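Local coordinates for protein type II restriction enzyme BsoBI (Geobacillus stearothermophilus, PDB 1DC1) that recognises the double-stranded DNA sequence 5'-CYCGRG-3' as a homodimer and cleaves it after the first C, leaving 5'-phosphate ends, at residues I146-L150 and G186-T190; H195-Y200 and I213-E219; K276-A282 and L301-L307. All coordinates share one frame; numbering follows the deposited sequence. Where two conformers were deposited one is given.

How the interactions relate
Along the chain the three contacts follow one another, each closing before the next opens, and all reach the same mixed sheet of a PD-(D/E)XK-clan endonuclease. Interaction 1 packs helix 110-152 on strand 184-191; interaction 2 pairs the next strand, 194-199, with 213-217; interaction 3 pairs 276-281 with 303-306, an outermost strand within this chain. Centres of interactions 1 and 2 lie about 10 Å apart, and the two touch through backbone pairing of 184-191 with 194-199. Interaction 3 is centred about 17 Å from interaction 2, with strand 235-242 between them. That strand carries Glu240 and Lys242, predicted with Asp212 to bind catalytic magnesium, so interactions 2 and 3 flank the probable metal site.

Interaction 1 (I146-L150 and G186-T190)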
loop_
_atom_site.group_PDB
_atom_site.type_symbol
_atom_site.label_atom_id
_atom_site.label_comp_id
_atom_site.label_asym_id
_atom_site.label_seq_id
_atom_site.Cartn_x
_atom_site.Cartn_y
_atom_site.Cartn_z
ATOM N N ILE D 146 12.880 -19.166 -15.069
ATOM C CA ILE D 146 14.208 -18.907 -15.597
ATOM C C ILE D 146 15.059 -20.180 -15.545
ATOM O O ILE D 146 15.620 -20.568 -16.563
ATOM C CB ILE D 146 14.925 -17.783 -14.771
ATOM C CG1 ILE D 146 14.180 -16.424 -14.958
ATOM C CG2 ILE D 146 16.476 -17.764 -15.126
ATOM C CD1 ILE D 146 14.845 -15.480 -15.889
ATOM N N ILE D 147 15.176 -20.821 -14.383
ATOM C CA ILE D 147 15.978 -22.054 -14.302
ATOM C C ILE D 147 15.389 -23.203 -15.127
ATOM O O ILE D 147 16.130 -23.963 -15.726
ATOM C CB ILE D 147 16.324 -22.460 -12.808
ATOM C CG1 ILE D 147 15.113 -22.890 -11.995
ATOM C CG2 ILE D 147 17.016 -21.249 -12.132
ATOM C CD1 ILE D 147 15.490 -23.121 -10.547
ATOM N N SER D 148 14.066 -23.310 -15.217
ATOM C CA SER D 148 13.502 -24.346 -16.076
ATOM C C SER D 148 13.839 -24.064 -17.534
ATOM O O SER D 148 14.158 -24.989 -18.278
ATOM C CB SER D 148 12.004 -24.450 -15.902
ATOM O OG SER D 148 11.804 -25.256 -14.769
ATOM N N ALA D 149 13.774 -22.805 -17.950
ATOM C CA ALA D 149 14.145 -22.459 -19.310
ATOM C C ALA D 149 15.618 -22.859 -19.593
ATOM O O ALA D 149 15.926 -23.355 -20.677
ATOM C CB ALA D 149 13.965 -20.970 -19.551
ATOM N N LEU D 150 16.525 -22.642 -18.634
ATOM C CA LEU D 150 17.957 -23.001 -18.798
ATOM C C LEU D 150 18.062 -24.523 -18.847
ATOM O O LEU D 150 18.771 -25.069 -19.710
ATOM C CB LEU D 150 18.857 -22.474 -17.637
ATOM C CG LEU D 150 19.018 -20.935 -17.581
ATOM C CD1 LEU D 150 19.563 -20.428 -16.274
ATOM C CD2 LEU D 150 19.937 -20.556 -18.685
ATOM N N GLY D 186 20.173 -14.827 -7.008
ATOM C CA GLY D 186 20.645 -14.538 -8.355
ATOM C C GLY D 186 20.948 -15.826 -9.111
ATOM O O GLY D 186 21.095 -16.889 -8.500
ATOM N N ILE D 187 21.036 -15.735 -10.433
ATOM C CA ILE D 187 21.301 -16.897 -11.287
ATOM C C ILE D 187 22.253 -16.374 -12.336
ATOM O O ILE D 187 22.124 -15.215 -12.783
ATOM C CB ILE D 187 20.008 -17.397 -11.981
ATOM C CG1 ILE D 187 19.000 -17.855 -10.910
ATOM C CG2 ILE D 187 20.326 -18.473 -13.070
ATOM C CD1 ILE D 187 19.382 -19.133 -10.203
ATOM N N SER D 188 23.210 -17.204 -12.718
ATOM C CA SER D 188 24.178 -16.782 -13.707
ATOM C C SER D 188 24.407 -17.847 -14.768
ATOM O O SER D 188 24.516 -19.013 -14.446
ATOM C CB SER D 188 25.472 -16.458 -12.981
ATOM O OG SER D 188 26.381 -15.882 -13.891
ATOM N N TRP D 189 24.506 -17.459 -16.030
ATOM C CA TRP D 189 24.744 -18.419 -17.118
ATOM C C TRP D 189 25.591 -17.797 -18.252
ATOM O O TRP D 189 25.995 -16.615 -18.217
ATOM C CB TRP D 189 23.425 -18.900 -17.742
ATOM C CG TRP D 189 22.630 -17.768 -18.387
ATOM C CD1 TRP D 189 22.616 -17.391 -19.725
ATOM C CD2 TRP D 189 21.716 -16.864 -17.699
ATOM N NE1 TRP D 189 21.740 -16.319 -19.891
ATOM C CE2 TRP D 189 21.183 -15.977 -18.679
ATOM C CE3 TRP D 189 21.303 -16.728 -16.354
ATOM C CZ2 TRP D 189 20.243 -14.957 -18.338
ATOM C CZ3 TRP D 189 20.369 -15.724 -16.017
ATOM C CH2 TRP D 189 19.855 -14.860 -16.993
ATOM N N THR D 190 25.866 -18.618 -19.259
ATOM C CA THR D 190 26.626 -18.197 -20.432
ATOM C C THR D 190 25.845 -18.702 -21.642
ATOM O O THR D 190 25.490 -19.873 -21.718
ATOM C CB THR D 190 28.029 -18.805 -20.477
ATOM O OG1 THR D 190 28.777 -18.373 -19.347
ATOM C CG2 THR D 190 28.752 -18.356 -21.729
#
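Leu150 reaches from the helix to both side chains that the strand turns toward it, CD1 touching Ile187 and CD2 touching Trp189. Its CD2 lies over one face of the indole, toward the rim, 4.2 Å from the centroid of the Trp189 five-membered ring and 24° off the ring normal, a CH-pi contact. The leucine and tryptophan side chains cross at about a right angle. The other branch, Leu150 CD1, meets Ile187 CG2 at 3.8 Å as the two side chains run past each other in opposite directions. With CG of Trp189 between its own backbone N and carbonyl carbon (chi1 62°), the indole is turned so that one face meets the leucine. The segment 146-150 of helix 110-152 runs 22° from parallel to 186-190, covering part of one face of the mixed sheet in the restriction-endonuclease core. Ile187 extends the apolar patch toward the start of the strand: its CD1 is 3.7 Å from Ile147 CG2, the two isoleucines crossing nearly at right angles. Ile146 CG2 adds looser contacts, 4.4 Å from Ile187 CG2 and oblique to the indole. No hydrogen bond joins the segments; the buried indole NE1 donates instead to the carbonyl of Ile321, and helix 310-321 also packs against Ile146 and Leu150.

Interaction 2 (H195-Y200 and I213-E219); sequences HRTLMY and ICLFNCE
Thr197 and Phe216 face each other as an antiparallel hydrogen-bonded pair: Phe216 N donates a hydrogen bond to Thr197 O at 2.7 Å and Thr197 N donates one to Phe216 O. Met199 and Cys214 form the second such pair, with Met199 N to Cys214 O at 2.8 Å and Cys214 N returning the bond to Met199 O. The hydroxyl of Thr197 adds a bond to the residue just past strand 213-217: OG1 donates to Cys218 O at 2.7 Å, almost in line with the carbonyl bond (161° at the oxygen), and is also hydrogen-bonded to Ser188 OG. His195 O is gripped from opposite faces of its plane, by Cys218 N and Arg196 NH1, both at 3.1 Å. The arginine reaches back because its chain bends at chi2 (-75°); Asn217 OD1 lies at the guanidinium edge, 3.8 Å from NH1, and NE forms a salt bridge with the C-terminal carboxylate of Ile323. Replacing Arg196 by a leucine would probably leave that carboxylate without this charged mate and His195 O gripped from one face alone, by Cys218 N, among the donors of this contact. A water donates to Asn217 OD1 and accepts a weak bond from His195 N; Glu219 N is buried without a partner in the model. On the face bearing Leu198, Ile213 and Tyr200, Leu198 CD1 presses on Ile213 CG2 at 3.4 Å, tighter than usual for carbons, and Tyr200 lies alongside Ile213. Strand 213-217 begins next to Asp212, predicted to bind the catalytic magnesium. Helix 110-152 covers this end, contacting Tyr200 and Ile213 through Leu142, while strands 184-191 and 235-242 flank the antiparallel pair.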
loop_
_atom_site.group_PDB
_atom_site.type_symbol
_atom_site.label_atom_id
_atom_site.label_comp_id
_atom_site.label_asym_id
_atom_site.label_seq_id
_atom_site.Cartn_x
_atom_site.Cartn_y
_atom_site.Cartn_z
ATOM N N HIS D 195 28.423 -13.937 -20.945
ATOM C CA HIS D 195 28.121 -14.240 -19.538
ATOM C C HIS D 195 27.006 -13.332 -19.060
ATOM O O HIS D 195 27.042 -12.127 -19.277
ATOM C CB HIS D 195 29.333 -14.016 -18.650
ATOM C CG HIS D 195 30.504 -14.830 -19.055
ATOM N ND1 HIS D 195 30.616 -16.164 -18.737
ATOM C CD2 HIS D 195 31.553 -14.536 -19.862
ATOM C CE1 HIS D 195 31.686 -16.660 -19.333
ATOM N NE2 HIS D 195 32.270 -15.693 -20.022
ATOM N N ARG D 196 26.036 -13.907 -18.375
ATOM C CA ARG D 196 24.895 -13.150 -17.924
ATOM C C ARG D 196 24.629 -13.437 -16.463
ATOM O O ARG D 196 24.632 -14.593 -16.069
ATOM C CB ARG D 196 23.656 -13.532 -18.774
ATOM C CG ARG D 196 23.863 -13.436 -20.294
ATOM C CD ARG D 196 23.853 -11.982 -20.692
ATOM N NE ARG D 196 23.953 -11.646 -22.119
ATOM C CZ ARG D 196 24.996 -10.996 -22.640
ATOM N NH1 ARG D 196 25.998 -10.651 -21.851
ATOM N NH2 ARG D 196 24.991 -10.588 -23.902
ATOM N N THR D 197 24.397 -12.388 -15.664
ATOM C CA THR D 197 24.097 -12.547 -14.236
ATOM C C THR D 197 22.812 -11.770 -13.842
ATOM O O THR D 197 22.721 -10.516 -13.947
ATOM C CB THR D 197 25.312 -12.081 -13.369
ATOM O OG1 THR D 197 26.478 -12.813 -13.760
ATOM C CG2 THR D 197 25.066 -12.306 -11.864
ATOM N N LEU D 198 21.813 -12.533 -13.414
ATOM C CA LEU D 198 20.554 -11.961 -12.966
ATOM C C LEU D 198 20.570 -11.860 -11.425
ATOM O O LEU D 198 20.944 -12.804 -10.706
ATOM C CB LEU D 198 19.377 -12.832 -13.425
ATOM C CG LEU D 198 17.992 -12.431 -12.879
ATOM C CD1 LEU D 198 17.298 -11.621 -13.921
ATOM C CD2 LEU D 198 17.167 -13.682 -12.546
ATOM N N MET D 199 20.191 -10.698 -10.912
ATOM C CA MET D 199 20.131 -10.510 -9.470
ATOM C C MET D 199 18.799 -9.852 -9.140
ATOM O O MET D 199 18.291 -9.077 -9.924
ATOM C CB MET D 199 21.227 -9.562 -8.995
ATOM C CG MET D 199 22.640 -10.056 -9.203
ATOM S SD MET D 199 23.248 -11.092 -7.907
ATOM C CE MET D 199 23.097 -10.113 -6.391
ATOM N N TYR D 200 18.260 -10.156 -7.973
ATOM C CA TYR D 200 17.018 -9.542 -7.541
ATOM C C TYR D 200 17.248 -8.485 -6.448
ATOM O O TYR D 200 18.161 -8.608 -5.635
ATOM C CB TYR D 200 16.093 -10.622 -6.999
ATOM C CG TYR D 200 15.597 -11.569 -8.060
ATOM C CD1 TYR D 200 14.565 -11.186 -8.920
ATOM C CD2 TYR D 200 16.093 -12.882 -8.155
ATOM C CE1 TYR D 200 14.016 -12.073 -9.832
ATOM C CE2 TYR D 200 15.545 -13.785 -9.073
ATOM C CZ TYR D 200 14.494 -13.356 -9.899
ATOM O OH TYR D 200 13.839 -14.220 -10.752
ATOM N N ILE D 213 14.543 -6.527 -10.545
ATOM C CA ILE D 213 15.303 -7.434 -11.426
ATOM C C ILE D 213 16.393 -6.675 -12.158
ATOM O O ILE D 213 16.109 -5.632 -12.772
ATOM C CB ILE D 213 14.386 -8.042 -12.515
ATOM C CG1 ILE D 213 13.219 -8.783 -11.847
ATOM C CG2 ILE D 213 15.222 -8.901 -13.527
ATOM C CD1 ILE D 213 12.138 -9.123 -12.784
ATOM N N CYS D 214 17.613 -7.222 -12.124
ATOM C CA CYS D 214 18.763 -6.643 -12.797
ATOM C C CYS D 214 19.520 -7.723 -13.528
ATOM O O CYS D 214 19.829 -8.735 -12.920
ATOM C CB CYS D 214 19.686 -5.986 -11.775
ATOM S SG CYS D 214 19.104 -4.368 -11.122
ATOM N N LEU D 215 19.802 -7.501 -14.812
ATOM C CA LEU D 215 20.565 -8.449 -15.627
ATOM C C LEU D 215 21.847 -7.779 -15.975
ATOM O O LEU D 215 21.837 -6.716 -16.571
ATOM C CB LEU D 215 19.857 -8.833 -16.927
ATOM C CG LEU D 215 20.524 -9.985 -17.741
ATOM C CD1 LEU D 215 20.530 -11.227 -16.892
ATOM C CD2 LEU D 215 19.779 -10.312 -19.015
ATOM N N PHE D 216 22.963 -8.413 -15.618
ATOM C CA PHE D 216 24.289 -7.852 -15.868
ATOM C C PHE D 216 25.017 -8.558 -16.953
ATOM O O PHE D 216 24.899 -9.767 -17.092
ATOM C CB PHE D 216 25.190 -7.965 -14.659
ATOM C CG PHE D 216 24.750 -7.142 -13.534
ATOM C CD1 PHE D 216 25.113 -5.798 -13.458
ATOM C CD2 PHE D 216 23.943 -7.698 -12.548
ATOM C CE1 PHE D 216 24.675 -5.015 -12.408
ATOM C CE2 PHE D 216 23.491 -6.932 -11.485
ATOM C CZ PHE D 216 23.856 -5.592 -11.410
ATOM N N ASN D 217 25.766 -7.772 -17.711
ATOM C CA ASN D 217 26.620 -8.277 -18.759
ATOM C C ASN D 217 27.932 -8.543 -18.019
ATOM O O ASN D 217 28.766 -7.642 -17.908
ATOM C CB ASN D 217 26.890 -7.201 -19.792
ATOM C CG ASN D 217 28.135 -7.475 -20.550
ATOM O OD1 ASN D 217 28.772 -8.519 -20.354
ATOM N ND2 ASN D 217 28.507 -6.566 -21.434
ATOM N N CYS D 218 28.135 -9.753 -17.523
ATOM C CA CYS D 218 29.350 -10.046 -16.779
ATOM C C CYS D 218 29.303 -11.405 -16.063
ATOM O O CYS D 218 28.247 -11.842 -15.569
ATOM C CB CYS D 218 29.595 -8.931 -15.749
ATOM S SG CYS D 218 28.638 -9.093 -14.217
ATOM N N GLU D 219 30.459 -12.071 -16.025
ATOM C CA GLU D 219 30.578 -13.361 -15.368
ATOM C C GLU D 219 30.107 -13.117 -13.935
ATOM O O GLU D 219 30.249 -12.010 -13.398
ATOM C CB GLU D 219 32.037 -13.871 -15.415
ATOM C CG GLU D 219 33.145 -12.851 -15.003
ATOM C CD GLU D 219 33.835 -12.111 -16.194
ATOM O OE1 GLU D 219 34.863 -12.613 -16.748
ATOM O OE2 GLU D 219 33.345 -11.008 -16.563
HETATM O O HOH W 1 30.286 -11.184 -21.100
#

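Interaction 3 (K276-A282 and L301-L307)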
loop_
_atom_site.group_PDB
_atom_site.type_symbol
_atom_site.label_atom_id
_atom_site.label_comp_id
_atom_site.label_asym_id
_atom_site.label_seq_id
_atom_site.Cartn_x
_atom_site.Cartn_y
_atom_site.Cartn_z
ATOM N N LYS D 276 17.679 -2.401 -21.357
ATOM C CA LYS D 276 16.309 -2.836 -21.667
ATOM C C LYS D 276 15.502 -2.688 -20.379
ATOM O O LYS D 276 16.071 -2.718 -19.293
ATOM C CB LYS D 276 16.264 -4.318 -22.089
ATOM C CG LYS D 276 16.966 -4.620 -23.408
ATOM C CD LYS D 276 16.992 -6.122 -23.609
ATOM C CE LYS D 276 17.683 -6.512 -24.884
ATOM N NZ LYS D 276 18.382 -5.368 -25.528
ATOM N N THR D 277 14.194 -2.509 -20.498
ATOM C CA THR D 277 13.355 -2.397 -19.302
ATOM C C THR D 277 12.146 -3.308 -19.454
ATOM O O THR D 277 11.632 -3.504 -20.553
ATOM C CB THR D 277 12.849 -0.946 -19.021
ATOM O OG1 THR D 277 12.138 -0.480 -20.159
ATOM C CG2 THR D 277 14.035 0.011 -18.656
ATOM N N ILE D 278 11.712 -3.911 -18.352
ATOM C CA ILE D 278 10.549 -4.799 -18.416
ATOM C C ILE D 278 9.636 -4.586 -17.199
ATOM O O ILE D 278 10.057 -4.081 -16.161
ATOM C CB ILE D 278 10.947 -6.366 -18.514
ATOM C CG1 ILE D 278 11.582 -6.863 -17.198
ATOM C CG2 ILE D 278 11.860 -6.633 -19.705
ATOM C CD1 ILE D 278 11.915 -8.370 -17.204
ATOM N N PHE D 279 8.372 -4.955 -17.382
ATOM C CA PHE D 279 7.370 -4.922 -16.333
ATOM C C PHE D 279 6.638 -6.258 -16.365
ATOM O O PHE D 279 6.111 -6.657 -17.408
ATOM C CB PHE D 279 6.338 -3.825 -16.529
ATOM C CG PHE D 279 5.294 -3.832 -15.458
ATOM C CD1 PHE D 279 5.562 -3.258 -14.210
ATOM C CD2 PHE D 279 4.077 -4.493 -15.644
ATOM C CE1 PHE D 279 4.640 -3.349 -13.156
ATOM C CE2 PHE D 279 3.130 -4.585 -14.576
ATOM C CZ PHE D 279 3.426 -4.015 -13.345
ATOM N N ILE D 280 6.609 -6.952 -15.235
ATOM C CA ILE D 280 5.907 -8.232 -15.135
ATOM C C ILE D 280 4.941 -8.056 -13.974
ATOM O O ILE D 280 5.339 -7.643 -12.905
ATOM C CB ILE D 280 6.881 -9.396 -14.794
ATOM C CG1 ILE D 280 7.966 -9.494 -15.869
ATOM C CG2 ILE D 280 6.125 -10.711 -14.605
ATOM C CD1 ILE D 280 9.167 -10.371 -15.441
ATOM N N GLY D 281 3.667 -8.354 -14.195
ATOM C CA GLY D 281 2.702 -8.199 -13.119
ATOM C C GLY D 281 1.657 -9.304 -13.089
ATOM O O GLY D 281 1.244 -9.756 -14.133
ATOM N N ALA D 282 1.234 -9.741 -11.901
ATOM C CA ALA D 282 0.185 -10.762 -11.802
ATOM C C ALA D 282 -1.236 -10.128 -11.898
ATOM O O ALA D 282 -2.181 -10.776 -12.368
ATOM C CB ALA D 282 0.353 -11.585 -10.476
ATOM N N LEU D 301 9.236 0.651 -23.160
ATOM C CA LEU D 301 9.353 -0.563 -22.352
ATOM C C LEU D 301 9.739 -1.636 -23.392
ATOM O O LEU D 301 9.167 -1.689 -24.479
ATOM C CB LEU D 301 8.025 -0.891 -21.681
ATOM C CG LEU D 301 7.864 -1.765 -20.439
ATOM C CD1 LEU D 301 8.682 -1.214 -19.294
ATOM C CD2 LEU D 301 6.331 -1.840 -20.086
ATOM N N THR D 302 10.724 -2.471 -23.072
ATOM C CA THR D 302 11.223 -3.523 -23.962
ATOM C C THR D 302 10.372 -4.796 -24.029
ATOM O O THR D 302 10.217 -5.408 -25.096
ATOM C CB THR D 302 12.661 -3.940 -23.586
ATOM O OG1 THR D 302 13.432 -2.766 -23.319
ATOM C CG2 THR D 302 13.299 -4.700 -24.720
ATOM N N ASN D 303 9.817 -5.192 -22.886
ATOM C CA ASN D 303 8.997 -6.394 -22.834
ATOM C C ASN D 303 8.128 -6.382 -21.578
ATOM O O ASN D 303 8.367 -5.616 -20.629
ATOM C CB ASN D 303 9.902 -7.636 -22.856
ATOM C CG ASN D 303 9.258 -8.818 -23.525
ATOM O OD1 ASN D 303 8.024 -8.911 -23.657
ATOM N ND2 ASN D 303 10.090 -9.752 -23.939
ATOM N N SER D 304 7.121 -7.237 -21.570
ATOM C CA SER D 304 6.215 -7.316 -20.428
ATOM C C SER D 304 5.522 -8.656 -20.439
ATOM O O SER D 304 5.391 -9.289 -21.485
ATOM C CB SER D 304 5.168 -6.218 -20.509
ATOM O OG SER D 304 4.270 -6.248 -19.413
ATOM N N ALA D 305 5.101 -9.117 -19.267
ATOM C CA ALA D 305 4.383 -10.368 -19.202
ATOM C C ALA D 305 3.417 -10.354 -18.008
ATOM O O ALA D 305 3.675 -9.692 -17.006
ATOM C CB ALA D 305 5.344 -11.539 -19.079
ATOM N N ASN D 306 2.277 -11.029 -18.160
ATOM C CA ASN D 306 1.362 -11.168 -17.061
ATOM C C ASN D 306 1.862 -12.456 -16.365
ATOM O O ASN D 306 1.868 -13.555 -16.968
ATOM C CB ASN D 306 -0.063 -11.378 -17.527
ATOM C CG ASN D 306 -0.997 -11.502 -16.381
ATOM O OD1 ASN D 306 -0.835 -12.363 -15.502
ATOM N ND2 ASN D 306 -1.978 -10.627 -16.347
ATOM N N LEU D 307 2.295 -12.305 -15.106
ATOM C CA LEU D 307 2.854 -13.390 -14.306
ATOM C C LEU D 307 1.904 -14.584 -14.088
ATOM O O LEU D 307 2.369 -15.681 -13.805
ATOM C CB LEU D 307 3.395 -12.831 -12.959
ATOM C CG LEU D 307 4.197 -13.759 -12.000
ATOM C CD1 LEU D 307 5.590 -14.087 -12.556
ATOM C CD2 LEU D 307 4.346 -13.090 -10.624
#
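Thr302 holds the backbone of Thr277 at two points: Thr277 N donates to Thr302 OG1 at 2.9 Å, and Thr302 N donates to Thr277 O. The threonine hydroxyl thus accepts a hydrogen bond from an amide just ahead of strand 303-306. Further along, Phe279 O accepts twice, from Ser304 OG at 2.8 Å, tilted 27° from the carbonyl plane, and from Ala305 N, which lies in that plane. The serine reaches this oxygen with OG anti to its backbone N (chi1 -179°). Gly281 N to Ala305 O and Leu307 N to Gly281 O carry the parallel ladder to its end, the latter at 2.9 Å with the donor well above the carbonyl plane; Phe279 N to Asn303 O is weak at 3.3 Å. The two strands, 7° from parallel, belong to a beta-alpha-beta unit whose crossover is helix 286-298, and Ile292 of that helix packs on Phe279, Leu301 and Ser304. Leu301 CD2 meets Phe279 CB at 4.1 Å, and its CD1 lies against Thr277 OG1. The phenylalanine ring presents its edge to Ser304 OG, is met edge-to-face by Trp254 and also packs on Lys242, a predicted magnesium-site residue. On the face bearing Ile278, Ile280 and Asn303, Ile280 CG2 touches Leu307 CB at 3.8 Å, and Ile278 CG2 lies as close to Asn303 CB. Hydroxyls of Ser304, in a strand outermost within this chain, and of Thr302 just before it therefore supplement the backbone bonds, reinforcing a buried ladder in which Phe279 N to Asn303 O and Asn303 N to Thr277 O are both weak.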